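Local structure of calreticulin, putative (Trypanosoma cruzi, 5HCF) at residues A[72-83]-A[217-228]; A[32-40]-A[247-258]. The protein probably acts as a chaperone of the calreticulin family, its globular domain having a legume-lectin fold with dual carbohydrate- and peptide-binding properties. One frame throughout, in Å; residues are numbered along the deposited sequence.

Contact 1 is largely buried, contact 2 lies at the surface, and their centres are about 15 Å apart on the same side of the chain's centre. In contact 1, neighbouring antiparallel strands share backbone hydrogen bonds, and beyond the strand ends glutamine, glutamate and serine side chains take over. Contact 2 sets the loop between strands 26-29 and 42-45 against the C-terminal helix, with alanine, leucine and aromatic contacts in place of polar bonds. The two meet where Lys76 makes a cation-pi contact with Phe33, and two probable hydrogen bonds, Lys225 NZ to Lys39 O and Lys32 N to Glu78 OE2, tie the loop to contact 1.

Contact 1: A[72-83]-A[217-228]; sequences SFSVKHEQDLKC and QVESGSIFKDIV
Two successive backbone amides grip one carboxylate oxygen, Glu219 OE1. Cys83 N meets it on the syn side, close to the carboxylate plane, at 2.8 Å and almost straight (176°), whereas Lys82 N reaches the same OE1 at 2.9 Å from well above that plane. A bend at chi2 (80°) brings the carboxylate back to these amides. The backbone adds Val218 N to Cys83 O, and Cys83 CB packs on Val218 CG2 at 3.6 Å beside the disulfide to Cys114.

Gln79 spans the neighbouring turn. Its NE2 gives one hydrogen to Glu219 O (2.9 Å, 172°) and the other to Ser222 OG (3.0 Å), both partners lying nearly in the amide plane, which fixes the rotation of the amide. The same serine hydroxyl lies at the edge of the His77 ring, near its plane, while Leu81 CD2 covers one face of that ring.

Beyond Ser222, segments 72-76 and 223-228 run antiparallel as neighbouring strands in one sheet of the legume-lectin-type fold, with hydrogen-bonded pairs Lys76-Ile223, Ser74-Lys225 and Ser72-Val228. A beta bulge shifts the register between the last two. Lys225 O accepts from Ser74 N and also from Ser74 OG, the latter at 3.2 Å from above the carbonyl plane, while Asp226 turns its OD1 to His5.

On the sheet face carrying Val75 and Phe224, Val75 CG1 sits over the centre of the Phe224 ring, 3.9 Å from its centroid, in a CH-pi contact. Phe73 CE2 comes to the edge of this ring at 4.0 Å from CD2 of Phe224, and Phe8 and Leu45 also touch the Phe224 side chain. On the other face Ser72 packs against helix 233-243.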
loop_
_atom_site.group_PDB
_atom_site.type_symbol
_atom_site.label_atom_id
_atom_site.label_comp_id
_atom_site.label_asym_id
_atom_site.label_seq_id
_atom_site.Cartn_x
_atom_site.Cartn_y
_atom_site.Cartn_z
ATOM N N SER A 72 1.363 3.642 5.645
ATOM C CA SER A 72 2.708 3.136 5.432
ATOM C C SER A 72 2.764 1.627 5.632
ATOM O O SER A 72 2.053 1.077 6.477
ATOM C CB SER A 72 3.692 3.834 6.371
ATOM O OG SER A 72 5.028 3.603 5.964
ATOM N N PHE A 73 3.595 0.963 4.834
ATOM C CA PHE A 73 3.862 -0.459 5.002
ATOM C C PHE A 73 5.099 -0.822 4.199
ATOM O O PHE A 73 5.523 -0.060 3.328
ATOM C CB PHE A 73 2.666 -1.306 4.562
ATOM C CG PHE A 73 2.544 -1.461 3.069
ATOM C CD1 PHE A 73 1.989 -0.451 2.294
ATOM C CD2 PHE A 73 2.973 -2.622 2.438
ATOM C CE1 PHE A 73 1.873 -0.592 0.922
ATOM C CE2 PHE A 73 2.855 -2.769 1.067
ATOM C CZ PHE A 73 2.306 -1.754 0.309
ATOM N N SER A 74 5.682 -1.977 4.497
ATOM C CA SER A 74 6.854 -2.439 3.763
ATOM C C SER A 74 6.599 -3.797 3.118
ATOM O O SER A 74 5.848 -4.614 3.649
ATOM C CB SER A 74 8.072 -2.515 4.686
ATOM O OG SER A 74 7.847 -3.423 5.750
ATOM N N VAL A 75 7.216 -4.020 1.961
ATOM C CA VAL A 75 7.233 -5.339 1.331
ATOM C C VAL A 75 8.664 -5.722 0.996
ATOM O O VAL A 75 9.441 -4.892 0.524
ATOM C CB VAL A 75 6.411 -5.387 0.037
ATOM C CG1 VAL A 75 5.907 -6.800 -0.213
ATOM C CG2 VAL A 75 5.269 -4.416 0.110
ATOM N N LYS A 76 9.008 -6.982 1.224
ATOM C CA LYS A 76 10.324 -7.476 0.855
ATOM C C LYS A 76 10.176 -8.597 -0.161
ATOM O O LYS A 76 9.624 -9.650 0.149
ATOM C CB LYS A 76 11.093 -7.962 2.085
ATOM C CG LYS A 76 12.497 -8.458 1.773
ATOM C CD LYS A 76 13.087 -9.286 2.908
ATOM C CE LYS A 76 14.587 -9.458 2.728
ATOM N NZ LYS A 76 15.095 -10.657 3.439
ATOM N N HIS A 77 10.641 -8.351 -1.381
ATOM C CA HIS A 77 10.619 -9.362 -2.433
ATOM C C HIS A 77 11.985 -10.031 -2.561
ATOM O O HIS A 77 12.719 -9.769 -3.515
ATOM C CB HIS A 77 10.228 -8.740 -3.775
ATOM C CG HIS A 77 8.871 -8.104 -3.779
ATOM N ND1 HIS A 77 7.733 -8.777 -3.408
ATOM C CD2 HIS A 77 8.483 -6.852 -4.123
ATOM C CE1 HIS A 77 6.690 -7.966 -3.521
ATOM N NE2 HIS A 77 7.120 -6.796 -3.950
ATOM N N GLU A 78 12.318 -10.896 -1.608
ATOM C CA GLU A 78 13.632 -11.538 -1.566
ATOM C C GLU A 78 13.754 -12.712 -2.536
ATOM O O GLU A 78 14.847 -13.240 -2.752
ATOM C CB GLU A 78 13.939 -12.016 -0.141
ATOM C CG GLU A 78 12.844 -12.875 0.479
ATOM C CD GLU A 78 13.328 -13.687 1.673
ATOM O OE1 GLU A 78 14.135 -13.160 2.468
ATOM O OE2 GLU A 78 12.894 -14.850 1.821
ATOM N N GLN A 79 12.634 -13.096 -3.135
ATOM C CA GLN A 79 12.563 -14.313 -3.941
ATOM C C GLN A 79 13.013 -14.187 -5.401
ATOM O O GLN A 79 13.039 -15.191 -6.114
ATOM C CB GLN A 79 11.139 -14.871 -3.904
ATOM C CG GLN A 79 10.117 -14.025 -4.621
ATOM C CD GLN A 79 9.410 -13.071 -3.677
ATOM O OE1 GLN A 79 10.019 -12.522 -2.758
ATOM N NE2 GLN A 79 8.117 -12.877 -3.893
ATOM N N ASP A 80 13.361 -12.978 -5.843
ATOM C CA ASP A 80 13.567 -12.699 -7.272
ATOM C C ASP A 80 12.219 -12.668 -7.959
ATOM O O ASP A 80 11.869 -13.557 -8.730
ATOM C CB ASP A 80 14.478 -13.732 -7.949
ATOM C CG ASP A 80 15.941 -13.522 -7.628
ATOM O OD1 ASP A 80 16.368 -12.349 -7.557
ATOM O OD2 ASP A 80 16.667 -14.530 -7.461
ATOM N N LEU A 81 11.465 -11.619 -7.672
ATOM C CA LEU A 81 10.129 -11.490 -8.208
ATOM C C LEU A 81 10.209 -11.108 -9.680
ATOM O O LEU A 81 10.976 -10.224 -10.052
ATOM C CB LEU A 81 9.343 -10.444 -7.411
ATOM C CG LEU A 81 7.875 -10.203 -7.765
ATOM C CD1 LEU A 81 7.045 -11.442 -7.483
ATOM C CD2 LEU A 81 7.344 -9.013 -6.993
ATOM N N LYS A 82 9.446 -11.808 -10.515
ATOM C CA LYS A 82 9.296 -11.432 -11.920
ATOM C C LYS A 82 7.870 -10.964 -12.180
ATOM O O LYS A 82 7.660 -9.952 -12.847
ATOM C CB LYS A 82 9.662 -12.585 -12.860
ATOM C CG LYS A 82 11.116 -13.007 -12.772
ATOM C CD LYS A 82 12.000 -11.852 -13.223
ATOM C CE LYS A 82 13.469 -12.222 -13.262
ATOM N NZ LYS A 82 13.903 -12.425 -14.675
ATOM N N CYS A 83 6.894 -11.682 -11.637
ATOM C CA CYS A 83 5.505 -11.243 -11.706
ATOM C C CYS A 83 4.826 -11.449 -10.354
ATOM O O CYS A 83 4.701 -12.578 -9.876
ATOM C CB CYS A 83 4.738 -11.983 -12.811
ATOM S SG CYS A 83 3.026 -11.397 -13.055
ATOM N N GLN A 217 0.680 -13.680 -7.119
ATOM C CA GLN A 217 2.123 -13.889 -7.195
ATOM C C GLN A 217 2.495 -15.151 -7.962
ATOM O O GLN A 217 2.021 -16.243 -7.647
ATOM C CB GLN A 217 2.754 -13.958 -5.801
ATOM C CG GLN A 217 3.024 -12.612 -5.151
ATOM C CD GLN A 217 3.992 -12.727 -3.988
ATOM O OE1 GLN A 217 3.684 -13.328 -2.965
ATOM N NE2 GLN A 217 5.180 -12.172 -4.155
ATOM N N VAL A 218 3.347 -14.986 -8.971
ATOM C CA VAL A 218 3.939 -16.120 -9.668
ATOM C C VAL A 218 5.078 -16.678 -8.824
ATOM O O VAL A 218 5.033 -17.828 -8.387
ATOM C CB VAL A 218 4.480 -15.743 -11.056
ATOM C CG1 VAL A 218 5.149 -16.955 -11.695
ATOM C CG2 VAL A 218 3.360 -15.211 -11.945
ATOM N N GLU A 219 6.105 -15.859 -8.609
ATOM C CA GLU A 219 7.192 -16.210 -7.699
ATOM C C GLU A 219 6.876 -15.662 -6.312
ATOM O O GLU A 219 6.961 -14.454 -6.079
ATOM C CB GLU A 219 8.533 -15.662 -8.198
ATOM C CG GLU A 219 8.874 -16.033 -9.645
ATOM C CD GLU A 219 8.165 -15.154 -10.680
ATOM O OE1 GLU A 219 7.637 -14.081 -10.315
ATOM O OE2 GLU A 219 8.139 -15.538 -11.868
ATOM N N SER A 220 6.495 -16.546 -5.396
ATOM C CA SER A 220 6.078 -16.117 -4.066
ATOM C C SER A 220 7.268 -15.953 -3.123
ATOM O O SER A 220 8.413 -16.163 -3.517
ATOM C CB SER A 220 5.065 -17.103 -3.483
ATOM O OG SER A 220 4.418 -16.554 -2.347
ATOM N N GLY A 221 6.985 -15.571 -1.880
ATOM C CA GLY A 221 8.020 -15.393 -0.880
ATOM C C GLY A 221 8.077 -13.990 -0.301
ATOM O O GLY A 221 8.941 -13.692 0.521
ATOM N N SER A 222 7.163 -13.123 -0.729
ATOM C CA SER A 222 7.147 -11.732 -0.266
ATOM C C SER A 222 6.797 -11.630 1.218
ATOM O O SER A 222 6.045 -12.448 1.745
ATOM C CB SER A 222 6.161 -10.897 -1.088
ATOM O OG SER A 222 6.608 -10.732 -2.426
ATOM N N ILE A 223 7.347 -10.622 1.888
ATOM C CA ILE A 223 7.078 -10.418 3.307
ATOM C C ILE A 223 6.574 -9.001 3.586
ATOM O O ILE A 223 7.257 -8.017 3.302
ATOM C CB ILE A 223 8.332 -10.692 4.157
ATOM C CG1 ILE A 223 8.855 -12.105 3.885
ATOM C CG2 ILE A 223 8.034 -10.491 5.650
ATOM C CD1 ILE A 223 10.107 -12.444 4.656
ATOM N N PHE A 224 5.374 -8.907 4.150
ATOM C CA PHE A 224 4.771 -7.619 4.488
ATOM C C PHE A 224 5.051 -7.261 5.942
ATOM O O PHE A 224 5.017 -8.129 6.812
ATOM C CB PHE A 224 3.260 -7.649 4.246
ATOM C CG PHE A 224 2.873 -7.761 2.796
ATOM C CD1 PHE A 224 2.920 -8.982 2.143
ATOM C CD2 PHE A 224 2.457 -6.645 2.088
ATOM C CE1 PHE A 224 2.559 -9.084 0.811
ATOM C CE2 PHE A 224 2.098 -6.743 0.761
ATOM C CZ PHE A 224 2.148 -7.961 0.122
ATOM N N LYS A 225 5.337 -5.989 6.203
ATOM C CA LYS A 225 5.547 -5.526 7.574
ATOM C C LYS A 225 5.004 -4.123 7.841
ATOM O O LYS A 225 4.823 -3.323 6.920
ATOM C CB LYS A 225 7.037 -5.551 7.929
ATOM C CG LYS A 225 7.598 -6.927 8.224
ATOM C CD LYS A 225 9.104 -6.865 8.453
ATOM C CE LYS A 225 9.459 -5.980 9.638
ATOM N NZ LYS A 225 8.712 -6.375 10.856
ATOM N N ASP A 226 4.754 -3.850 9.118
ATOM C CA ASP A 226 4.484 -2.511 9.625
ATOM C C ASP A 226 3.454 -1.719 8.821
ATOM O O ASP A 226 3.768 -0.663 8.259
ATOM C CB ASP A 226 5.793 -1.722 9.694
ATOM C CG ASP A 226 6.806 -2.359 10.627
ATOM O OD1 ASP A 226 6.573 -2.362 11.855
ATOM O OD2 ASP A 226 7.835 -2.865 10.130
ATOM N N ILE A 227 2.226 -2.225 8.769
ATOM C CA ILE A 227 1.124 -1.458 8.204
ATOM C C ILE A 227 0.682 -0.398 9.208
ATOM O O ILE A 227 0.006 -0.703 10.190
ATOM C CB ILE A 227 -0.063 -2.355 7.822
ATOM C CG1 ILE A 227 0.385 -3.399 6.798
ATOM C CG2 ILE A 227 -1.213 -1.522 7.269
ATOM C CD1 ILE A 227 -0.684 -4.395 6.426
ATOM N N VAL A 228 1.084 0.845 8.958
ATOM C CA VAL A 228 0.785 1.952 9.861
ATOM C C VAL A 228 -0.208 2.932 9.252
ATOM O O VAL A 228 -0.114 3.280 8.077
ATOM C CB VAL A 228 2.062 2.721 10.245
ATOM C CG1 VAL A 228 1.750 3.775 11.289
ATOM C CG2 VAL A 228 3.129 1.763 10.750
#

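Contact 2: A[32-40]-A[247-258]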
loop_
_atom_site.group_PDB
_atom_site.type_symbol
_atom_site.label_atom_id
_atom_site.label_comp_id
_atom_site.label_asym_id
_atom_site.label_seq_id
_atom_site.Cartn_x
_atom_site.Cartn_y
_atom_site.Cartn_z
ATOM N N LYS A 32 14.511 -16.057 4.143
ATOM C CA LYS A 32 15.801 -16.748 4.046
ATOM C C LYS A 32 16.956 -15.969 4.663
ATOM O O LYS A 32 17.852 -16.558 5.267
ATOM C CB LYS A 32 16.165 -17.047 2.591
ATOM C CG LYS A 32 15.207 -17.932 1.831
ATOM C CD LYS A 32 15.875 -18.388 0.543
ATOM C CE LYS A 32 16.288 -17.177 -0.288
ATOM N NZ LYS A 32 16.769 -17.537 -1.647
ATOM N N PHE A 33 16.943 -14.650 4.499
ATOM C CA PHE A 33 17.921 -13.793 5.159
ATOM C C PHE A 33 17.210 -12.617 5.816
ATOM O O PHE A 33 16.150 -12.193 5.360
ATOM C CB PHE A 33 18.972 -13.293 4.163
ATOM C CG PHE A 33 18.457 -12.255 3.214
ATOM C CD1 PHE A 33 17.725 -12.620 2.099
ATOM C CD2 PHE A 33 18.707 -10.912 3.437
ATOM C CE1 PHE A 33 17.247 -11.667 1.229
ATOM C CE2 PHE A 33 18.231 -9.952 2.565
ATOM C CZ PHE A 33 17.501 -10.331 1.460
ATOM N N TYR A 34 17.791 -12.092 6.888
ATOM C CA TYR A 34 17.115 -11.073 7.681
ATOM C C TYR A 34 18.090 -10.244 8.513
ATOM O O TYR A 34 19.151 -10.729 8.913
ATOM C CB TYR A 34 16.084 -11.732 8.598
ATOM C CG TYR A 34 16.608 -12.992 9.244
ATOM C CD1 TYR A 34 17.433 -12.929 10.360
ATOM C CD2 TYR A 34 16.299 -14.244 8.728
ATOM C CE1 TYR A 34 17.926 -14.072 10.950
ATOM C CE2 TYR A 34 16.791 -15.397 9.315
ATOM C CZ TYR A 34 17.604 -15.303 10.425
ATOM O OH TYR A 34 18.100 -16.441 11.020
ATOM N N ALA A 35 17.723 -8.991 8.764
ATOM C CA ALA A 35 18.497 -8.122 9.643
ATOM C C ALA A 35 18.429 -8.609 11.091
ATOM O O ALA A 35 19.407 -8.526 11.835
ATOM C CB ALA A 35 18.002 -6.686 9.540
ATOM N N ASP A 36 17.271 -9.130 11.482
ATOM C CA ASP A 36 17.066 -9.598 12.848
ATOM C C ASP A 36 16.034 -10.724 12.858
ATOM O O ASP A 36 14.954 -10.585 12.295
ATOM C CB ASP A 36 16.622 -8.439 13.746
ATOM C CG ASP A 36 16.456 -8.849 15.196
ATOM O OD1 ASP A 36 15.471 -9.547 15.517
ATOM O OD2 ASP A 36 17.316 -8.468 16.019
ATOM N N ALA A 37 16.374 -11.837 13.503
ATOM C CA ALA A 37 15.569 -13.054 13.434
ATOM C C ALA A 37 14.162 -12.873 14.001
ATOM O O ALA A 37 13.253 -13.642 13.679
ATOM C CB ALA A 37 16.278 -14.186 14.154
ATOM N N GLU A 38 13.984 -11.860 14.842
ATOM C CA GLU A 38 12.677 -11.595 15.434
ATOM C C GLU A 38 12.018 -10.326 14.885
ATOM O O GLU A 38 10.836 -10.344 14.537
ATOM C CB GLU A 38 12.791 -11.498 16.956
ATOM C CG GLU A 38 13.054 -12.833 17.644
ATOM C CD GLU A 38 11.926 -13.831 17.443
ATOM O OE1 GLU A 38 10.781 -13.394 17.189
ATOM O OE2 GLU A 38 12.185 -15.051 17.534
ATOM N N LYS A 39 12.772 -9.232 14.793
ATOM C CA LYS A 39 12.186 -7.971 14.344
ATOM C C LYS A 39 11.930 -7.950 12.840
ATOM O O LYS A 39 11.177 -7.106 12.351
ATOM C CB LYS A 39 13.063 -6.777 14.711
ATOM C CG LYS A 39 13.246 -6.557 16.196
ATOM C CD LYS A 39 13.972 -5.241 16.447
ATOM C CE LYS A 39 15.458 -5.327 16.108
ATOM N NZ LYS A 39 16.205 -4.203 16.746
ATOM N N SER A 40 12.579 -8.847 12.101
ATOM C CA SER A 40 12.370 -8.920 10.658
ATOM C C SER A 40 11.173 -9.796 10.325
ATOM O O SER A 40 10.812 -9.943 9.158
ATOM C CB SER A 40 13.617 -9.446 9.942
ATOM O OG SER A 40 14.705 -8.542 10.057
ATOM N N LEU A 247 16.962 -1.160 10.675
ATOM C CA LEU A 247 17.298 -2.506 10.222
ATOM C C LEU A 247 18.071 -2.492 8.905
ATOM O O LEU A 247 18.574 -3.525 8.465
ATOM C CB LEU A 247 16.028 -3.346 10.062
ATOM C CG LEU A 247 15.129 -3.513 11.290
ATOM C CD1 LEU A 247 13.949 -4.419 10.962
ATOM C CD2 LEU A 247 15.920 -4.054 12.479
ATOM N N LYS A 248 18.167 -1.314 8.292
ATOM C CA LYS A 248 18.786 -1.152 6.975
ATOM C C LYS A 248 20.203 -1.716 6.931
ATOM O O LYS A 248 20.526 -2.555 6.087
ATOM C CB LYS A 248 18.796 0.318 6.560
ATOM C CG LYS A 248 17.635 0.715 5.657
ATOM C CD LYS A 248 17.569 2.222 5.467
ATOM C CE LYS A 248 18.651 2.705 4.516
ATOM N NZ LYS A 248 18.309 2.413 3.095
ATOM N N LYS A 249 21.050 -1.246 7.838
ATOM C CA LYS A 249 22.453 -1.624 7.824
ATOM C C LYS A 249 22.629 -3.124 8.027
ATOM O O LYS A 249 23.442 -3.751 7.350
ATOM C CB LYS A 249 23.197 -0.850 8.915
ATOM C CG LYS A 249 24.700 -1.032 8.948
ATOM C CD LYS A 249 25.320 -0.647 7.625
ATOM C CE LYS A 249 26.835 -0.564 7.744
ATOM N NZ LYS A 249 27.488 -0.311 6.425
ATOM N N ALA A 250 21.846 -3.693 8.938
ATOM C CA ALA A 250 21.884 -5.129 9.211
ATOM C C ALA A 250 21.401 -5.983 8.034
ATOM O O ALA A 250 22.053 -6.958 7.653
ATOM C CB ALA A 250 21.055 -5.445 10.449
ATOM N N GLU A 251 20.257 -5.620 7.462
ATOM C CA GLU A 251 19.685 -6.370 6.344
ATOM C C GLU A 251 20.607 -6.420 5.127
ATOM O O GLU A 251 20.819 -7.481 4.540
ATOM C CB GLU A 251 18.334 -5.779 5.940
ATOM C CG GLU A 251 17.547 -6.641 4.971
ATOM C CD GLU A 251 16.313 -5.937 4.442
ATOM O OE1 GLU A 251 16.456 -4.844 3.851
ATOM O OE2 GLU A 251 15.200 -6.475 4.613
ATOM N N ALA A 252 21.146 -5.267 4.750
ATOM C CA ALA A 252 22.057 -5.179 3.615
ATOM C C ALA A 252 23.297 -6.056 3.816
ATOM O O ALA A 252 23.801 -6.655 2.866
ATOM C CB ALA A 252 22.460 -3.732 3.377
ATOM N N ASP A 253 23.783 -6.128 5.052
ATOM C CA ASP A 253 24.925 -6.979 5.372
ATOM C C ASP A 253 24.525 -8.451 5.348
ATOM O O ASP A 253 25.313 -9.318 4.959
ATOM C CB ASP A 253 25.513 -6.612 6.737
ATOM C CG ASP A 253 26.180 -5.249 6.739
ATOM O OD1 ASP A 253 26.372 -4.675 5.644
ATOM O OD2 ASP A 253 26.513 -4.750 7.835
ATOM N N ALA A 254 23.293 -8.726 5.758
ATOM C CA ALA A 254 22.759 -10.078 5.696
ATOM C C ALA A 254 22.619 -10.519 4.242
ATOM O O ALA A 254 22.895 -11.671 3.903
ATOM C CB ALA A 254 21.426 -10.160 6.413
ATOM N N LEU A 255 22.184 -9.593 3.391
ATOM C CA LEU A 255 22.061 -9.863 1.962
ATOM C C LEU A 255 23.411 -10.156 1.310
ATOM O O LEU A 255 23.520 -11.064 0.486
ATOM C CB LEU A 255 21.387 -8.691 1.247
ATOM C CG LEU A 255 21.269 -8.859 -0.271
ATOM C CD1 LEU A 255 20.414 -10.069 -0.638
ATOM C CD2 LEU A 255 20.722 -7.591 -0.900
ATOM N N LYS A 256 24.440 -9.402 1.682
ATOM C CA LYS A 256 25.762 -9.631 1.111
ATOM C C LYS A 256 26.321 -10.972 1.545
ATOM O O LYS A 256 27.023 -11.636 0.784
ATOM C CB LYS A 256 26.744 -8.524 1.499
ATOM C CG LYS A 256 28.159 -8.794 0.982
ATOM C CD LYS A 256 29.102 -7.621 1.198
ATOM C CE LYS A 256 30.536 -7.975 0.796
ATOM N NZ LYS A 256 30.698 -8.316 -0.647
ATOM N N VAL A 257 26.015 -11.362 2.776
ATOM C CA VAL A 257 26.471 -12.642 3.289
ATOM C C VAL A 257 25.875 -13.789 2.483
ATOM O O VAL A 257 26.588 -14.710 2.082
ATOM C CB VAL A 257 26.107 -12.820 4.770
ATOM C CG1 VAL A 257 26.295 -14.272 5.184
ATOM C CG2 VAL A 257 26.954 -11.891 5.635
ATOM N N MET A 258 24.565 -13.731 2.251
ATOM C CA MET A 258 23.893 -14.717 1.409
ATOM C C MET A 258 24.238 -14.590 -0.084
ATOM O O MET A 258 23.715 -15.334 -0.907
ATOM C CB MET A 258 22.375 -14.601 1.574
ATOM C CG MET A 258 21.588 -15.711 0.890
ATOM S SD MET A 258 19.880 -15.259 0.540
ATOM C CE MET A 258 20.102 -14.456 -1.047
#
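The Phe33 ring packs on helix 248-258, against Leu255, whose CD1 stands over one face at 4.0 Å from the ring centroid, in a CH-pi contact. Leu255 CB adds a second touch at 3.6 Å from Phe33 CE2. Chi1 of Phe33 (73°) sets CG between the backbone N and the carbonyl carbon. CD2 of the ring faces the helix backbone at Ala254 and Leu255. Met258 makes an oblique Met-aromatic contact, its SD 3.7 Å from Phe33 CD1; CG of Met258 is anti to its backbone N (chi1 -172°), and the extended chain carries SD out to the ring.

Packing is closest one helical turn back. The methyl of Ala35 fits against the start of the helix, with CB 3.2 Å from Glu251 N and 3.4 Å from Ala250 CB, and it also touches Leu247 O and CB. These small side chains let the backbones come together, the CA atoms of Ala35 and Glu251 being 3.9 Å apart. Ala254 CB similarly meets Tyr34 O. Glu251 OE2 is hydrogen-bonded to Thr145 OG1.

Toward solvent the contact thins out. Exposed Lys39 merely lays its CE 3.9 Å from Leu247 CD2, and at the other end the aliphatic part of Lys32 crosses Met258 at about a right angle. At the Lys39 end the loop is shaped by its own bonds: Asp36 OD1 accepts from Glu38 N and Lys39 N, which approach from opposite faces of the carboxylate plane. This is an Asx turn within an Asx motif, in a loop that joins two antiparallel strands of the lectin-like sheet and packs against the C-terminal helix.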